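Local atomic coordinates of CCN family member 3 (Rattus norvegicus, PDB entry 5NB8), a protein that acts as a secreted matricellular growth factor, binding integrins and NOTCH1 to regulate cell adhesion, migration, proliferation and differentiation. Residues Gln41-Leu46 and Pro54-Val59; Gly16-Phe19 and Tyr25-Thr28. All blocks are in the same frame, centred on the assembly; numbering follows the deposited sequence.

Contact 1. Residues Gln41-Leu46 and Pro54-Val59; sequences QLDVLL and PKKVAV. With IMD (imidazole), chain F.
Lys-56 reaches across from the strand 54-57 to Asp-43, its chain fully extended beyond CG and meeting the aspartate obliquely. The ammonium NZ lies 3.1 Å from Asp-43 OD1 in a salt bridge, approaching the syn side of the carboxylate but 30° out of its plane. Gln-41 O lies 2.7 Å from Lys-56 NZ, and a water that accepts a hydrogen bond from NZ passes one on to Asp-43 O. Asp-43 OD1 is also hydrogen-bonded to the indole NE1 of Trp-67, and an imidazole, probably from the crystallisation liquor, donates weakly to it through N3 at 3.1 Å while its C2 rests 3.3 Å from Lys-56 CE. Farther along, the contact turns apolar: Leu-45 and Pro-54 meet at about a right angle, and Leu-45 CD2 lies 4.0 Å from Pro-54 CB. The proline CG sits 3.6 Å from Leu-46 O. Leu-45 and Lys-56 both also touch Trp-67 of strand 66-69, which thus borders both the polar and the apolar part. The whole is a surface contact between an irregular segment, with an inverse gamma turn centred on Leu-42, and the two-stranded antiparallel sheet 54-57/66-69 of a von Willebrand factor type C domain.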
loop_
_atom_site.group_PDB
_atom_site.type_symbol
_atom_site.label_atom_id
_atom_site.label_comp_id
_atom_site.label_asym_id
_atom_site.label_seq_id
_atom_site.Cartn_x
_atom_site.Cartn_y
_atom_site.Cartn_z
ATOM N N GLN A 41 8.342 -0.780 -1.277
ATOM C CA GLN A 41 9.263 -1.485 -0.387
ATOM C C GLN A 41 9.174 -0.865 0.995
ATOM O O GLN A 41 9.686 0.238 1.218
ATOM C CB GLN A 41 10.702 -1.394 -0.877
ATOM C CG GLN A 41 11.121 -2.395 -1.884
ATOM C CD GLN A 41 12.615 -2.307 -2.168
ATOM O OE1 GLN A 41 13.460 -2.687 -1.346
ATOM N NE2 GLN A 41 12.945 -1.810 -3.350
ATOM N N LEU A 42 8.548 -1.570 1.933
ATOM C CA LEU A 42 8.477 -1.071 3.303
ATOM C C LEU A 42 9.771 -1.432 4.031
ATOM O O LEU A 42 9.788 -2.186 5.002
ATOM C CB LEU A 42 7.234 -1.608 4.009
ATOM C CG LEU A 42 5.968 -1.239 3.212
ATOM C CD1 LEU A 42 4.684 -1.542 3.948
ATOM C CD2 LEU A 42 6.010 0.224 2.828
ATOM N N ASP A 43 10.880 -0.885 3.520
ATOM C CA ASP A 43 12.180 -1.246 4.058
ATOM C C ASP A 43 12.546 -0.345 5.231
ATOM O O ASP A 43 11.774 0.510 5.671
ATOM C CB ASP A 43 13.254 -1.204 2.978
ATOM C CG ASP A 43 13.442 0.183 2.379
ATOM O OD1 ASP A 43 12.636 1.089 2.648
ATOM O OD2 ASP A 43 14.418 0.357 1.640
ATOM N N VAL A 44 13.742 -0.565 5.763
ATOM C CA VAL A 44 14.201 0.067 6.988
ATOM C C VAL A 44 15.583 0.640 6.716
ATOM O O VAL A 44 16.388 0.030 6.006
ATOM C CB VAL A 44 14.233 -0.947 8.152
ATOM C CG1 VAL A 44 14.814 -0.326 9.390
ATOM C CG2 VAL A 44 12.823 -1.494 8.434
ATOM N N LEU A 45 15.848 1.826 7.251
ATOM C CA LEU A 45 17.151 2.465 7.115
ATOM C C LEU A 45 17.494 3.081 8.458
ATOM O O LEU A 45 16.758 3.938 8.953
ATOM C CB LEU A 45 17.150 3.527 6.008
ATOM C CG LEU A 45 18.529 4.156 5.737
ATOM C CD1 LEU A 45 19.452 3.128 5.101
ATOM C CD2 LEU A 45 18.450 5.393 4.856
ATOM N N LEU A 46 18.597 2.643 9.045
ATOM C CA LEU A 46 19.021 3.045 10.380
ATOM C C LEU A 46 19.948 4.257 10.334
ATOM O O LEU A 46 20.615 4.514 9.325
ATOM C CB LEU A 46 19.724 1.879 11.069
ATOM C CG LEU A 46 18.910 0.606 11.242
ATOM C CD1 LEU A 46 19.684 -0.368 12.126
ATOM C CD2 LEU A 46 17.558 0.918 11.843
ATOM N N PRO A 54 17.333 9.339 9.337
ATOM C CA PRO A 54 16.710 8.905 8.082
ATOM C C PRO A 54 15.204 9.063 8.168
ATOM O O PRO A 54 14.589 8.735 9.182
ATOM C CB PRO A 54 17.110 7.425 7.973
ATOM C CG PRO A 54 18.298 7.280 8.869
ATOM C CD PRO A 54 18.056 8.239 9.995
ATOM N N LYS A 55 14.612 9.583 7.099
ATOM C CA LYS A 55 13.167 9.772 7.056
ATOM C C LYS A 55 12.682 9.563 5.628
ATOM O O LYS A 55 13.304 10.058 4.682
ATOM C CB LYS A 55 12.804 11.169 7.573
ATOM C CG LYS A 55 11.328 11.498 7.594
ATOM C CD LYS A 55 11.107 12.872 8.230
ATOM C CE LYS A 55 9.675 13.357 8.044
ATOM N NZ LYS A 55 8.675 12.360 8.528
ATOM N N LYS A 56 11.588 8.819 5.471
ATOM C CA LYS A 56 10.999 8.579 4.161
ATOM C C LYS A 56 10.001 9.681 3.847
ATOM O O LYS A 56 9.147 10.007 4.678
ATOM C CB LYS A 56 10.317 7.211 4.105
ATOM C CG LYS A 56 11.037 6.229 3.209
ATOM C CD LYS A 56 10.297 4.926 3.105
ATOM C CE LYS A 56 10.984 4.014 2.103
ATOM N NZ LYS A 56 10.191 2.774 1.870
ATOM N N VAL A 57 10.129 10.262 2.652
ATOM C CA VAL A 57 9.404 11.456 2.229
ATOM C C VAL A 57 8.893 11.238 0.807
ATOM O O VAL A 57 9.548 10.588 -0.014
ATOM C CB VAL A 57 10.299 12.726 2.303
ATOM C CG1 VAL A 57 9.511 13.971 1.951
ATOM C CG2 VAL A 57 10.910 12.891 3.692
ATOM N N ALA A 58 7.701 11.767 0.527
ATOM C CA ALA A 58 7.185 11.792 -0.836
ATOM C C ALA A 58 8.153 12.510 -1.781
ATOM O O ALA A 58 8.842 13.461 -1.404
ATOM C CB ALA A 58 5.816 12.477 -0.879
ATOM N N VAL A 59 8.175 12.053 -3.026
ATOM C CA VAL A 59 9.117 12.515 -4.042
ATOM C C VAL A 59 8.326 12.861 -5.300
ATOM O O VAL A 59 7.406 12.112 -5.661
ATOM C CB VAL A 59 10.187 11.441 -4.309
ATOM C CG1 VAL A 59 10.871 11.658 -5.648
ATOM C CG2 VAL A 59 11.219 11.443 -3.180
HETATM N N1 IMD F . 12.150 2.835 -2.163
HETATM C C2 IMD F . 12.029 3.071 -0.841
HETATM N N3 IMD F . 12.963 2.356 -0.181
HETATM C C4 IMD F . 13.678 1.662 -1.087
HETATM C C5 IMD F . 13.165 1.966 -2.339
HETATM O O HOH W 1 9.649 2.004 4.863
#

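Contact 2. Residues Gly16-Phe19 and Tyr25-Thr28; sequences GEKF and YHCT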
loop_
_atom_site.group_PDB
_atom_site.type_symbol
_atom_site.label_atom_id
_atom_site.label_comp_id
_atom_site.label_asym_id
_atom_site.label_seq_id
_atom_site.Cartn_x
_atom_site.Cartn_y
_atom_site.Cartn_z
ATOM N N GLY A 16 -13.332 -12.422 -5.843
ATOM C CA GLY A 16 -12.230 -12.573 -6.764
ATOM C C GLY A 16 -11.796 -11.316 -7.503
ATOM O O GLY A 16 -10.779 -11.366 -8.207
ATOM N N GLU A 17 -12.513 -10.197 -7.377
ATOM C CA GLU A 17 -12.139 -8.965 -8.080
ATOM C C GLU A 17 -10.975 -8.256 -7.381
ATOM O O GLU A 17 -10.867 -8.263 -6.151
ATOM C CB GLU A 17 -13.345 -8.019 -8.193
ATOM C CG GLU A 17 -13.103 -6.698 -8.942
ATOM C CD GLU A 17 -14.377 -5.865 -9.207
ATOM O OE1 GLU A 17 -15.483 -6.264 -8.775
ATOM O OE2 GLU A 17 -14.269 -4.799 -9.862
ATOM N N LYS A 18 -10.116 -7.625 -8.179
ATOM C CA LYS A 18 -8.937 -6.913 -7.707
ATOM C C LYS A 18 -9.036 -5.422 -8.010
ATOM O O LYS A 18 -9.578 -5.014 -9.037
ATOM C CB LYS A 18 -7.674 -7.477 -8.361
ATOM C CG LYS A 18 -7.352 -8.911 -7.964
ATOM C CD LYS A 18 -6.119 -9.434 -8.697
ATOM C CE LYS A 18 -5.836 -10.891 -8.340
ATOM N NZ LYS A 18 -5.389 -11.077 -6.927
ATOM N N PHE A 19 -8.482 -4.597 -7.125
ATOM C CA PHE A 19 -8.538 -3.155 -7.349
ATOM C C PHE A 19 -7.380 -2.489 -6.626
ATOM O O PHE A 19 -6.682 -3.103 -5.815
ATOM C CB PHE A 19 -9.864 -2.563 -6.872
ATOM C CG PHE A 19 -10.076 -2.691 -5.391
ATOM C CD1 PHE A 19 -10.498 -3.897 -4.845
ATOM C CD2 PHE A 19 -9.854 -1.615 -4.542
ATOM C CE1 PHE A 19 -10.692 -4.031 -3.484
ATOM C CE2 PHE A 19 -10.049 -1.743 -3.177
ATOM C CZ PHE A 19 -10.476 -2.961 -2.651
ATOM N N TYR A 25 -1.124 0.266 -3.054
ATOM C CA TYR A 25 -1.689 -1.000 -2.585
ATOM C C TYR A 25 -2.461 -1.723 -3.682
ATOM O O TYR A 25 -3.049 -1.101 -4.568
ATOM C CB TYR A 25 -2.591 -0.778 -1.367
ATOM C CG TYR A 25 -1.781 -0.699 -0.103
ATOM C CD1 TYR A 25 -1.273 0.510 0.346
ATOM C CD2 TYR A 25 -1.489 -1.843 0.624
ATOM C CE1 TYR A 25 -0.510 0.583 1.503
ATOM C CE2 TYR A 25 -0.720 -1.781 1.773
ATOM C CZ TYR A 25 -0.232 -0.559 2.204
ATOM O OH TYR A 25 0.525 -0.490 3.347
ATOM N N HIS A 26 -2.442 -3.054 -3.607
ATOM C CA HIS A 26 -3.197 -3.928 -4.497
ATOM C C HIS A 26 -4.098 -4.795 -3.628
ATOM O O HIS A 26 -3.605 -5.496 -2.740
ATOM C CB HIS A 26 -2.252 -4.791 -5.335
ATOM C CG HIS A 26 -2.941 -5.734 -6.269
ATOM N ND1 HIS A 26 -3.511 -5.322 -7.455
ATOM C CD2 HIS A 26 -3.133 -7.073 -6.206
ATOM C CE1 HIS A 26 -4.036 -6.365 -8.074
ATOM N NE2 HIS A 26 -3.819 -7.440 -7.338
ATOM N N CYS A 27 -5.408 -4.751 -3.884
ATOM C CA CYS A 27 -6.401 -5.379 -3.021
ATOM C C CYS A 27 -7.205 -6.417 -3.788
ATOM O O CYS A 27 -7.458 -6.273 -4.985
ATOM C CB CYS A 27 -7.365 -4.344 -2.416
ATOM S SG CYS A 27 -6.536 -3.057 -1.411
ATOM N N THR A 28 -7.622 -7.457 -3.068
ATOM C CA THR A 28 -8.459 -8.513 -3.628
ATOM C C THR A 28 -9.633 -8.768 -2.696
ATOM O O THR A 28 -9.462 -8.857 -1.479
ATOM C CB THR A 28 -7.659 -9.807 -3.825
ATOM O OG1 THR A 28 -6.568 -9.549 -4.717
ATOM C CG2 THR A 28 -8.552 -10.947 -4.410
#
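Phe-19 lays one face of its ring against Cys-27, and this pair illustrates how a short antiparallel ladder can be clamped by side chains as well as backbone. Cys-27 CB stands 3.6 Å from the ring centroid, a CH-pi contact 22° off the normal and displaced toward the CZ rim; SG lies obliquely at 4.6 Å from the same centroid. Phe-19 reaches this place with CG set between its backbone N and carbonyl carbon (chi1 64°), which swings the ring over the cysteine. Their backbones form a hydrogen-bonded pair, Phe-19 N to Cys-27 O 2.9 Å and Cys-27 N to Phe-19 O 2.8 Å. On the other face of the sheet, Thr-28 and Lys-18 form the adjoining non-hydrogen-bonded pair. Their side chains run alongside each other, and a bend at the end of the lysine (chi4 -68°) lets NZ donate a hydrogen bond to Thr-28 OG1 at 2.9 Å, while Lys-18 CD meets the edge of the His-26 ring, 3.3 Å from NE2. Replacing Phe-19 by an alanine is likely to strip the ring face from Cys-27 CB and deprive Tyr-13 of its stacking partner, opening a gap beside the cysteine. In the three-stranded antiparallel sheet, strand 25-30 lies between strands 18-19 and 33-38: Cys-27 is disulfide-bonded to Cys-36, and Phe-19 touches Ile-34, stacks on Tyr-13 of strand 11-13 and meets Phe-8 of strand 6-8.

How the contacts relate
The two contacts follow one another along the chain, contact 2 closing before contact 1 opens, and they lie on opposite sides of the chain's centre with their own centres 25 Å apart. Their nearest atoms come within about 4 Å, yet the contacts do not touch. Together they illustrate how a small disulfide-rich domain can be built from separately organised parts: contact 2 belongs to the three-stranded sheet, partly buried and backed by a disulfide, whereas contact 1 is a surface contact holding an irregular segment beside a two-stranded sheet. Strand 33-38 joins the two regions in sequence, leading out of the first sheet toward residues 41-46. The imidazole at contact 1, probably from the crystallisation liquor, marks no known site.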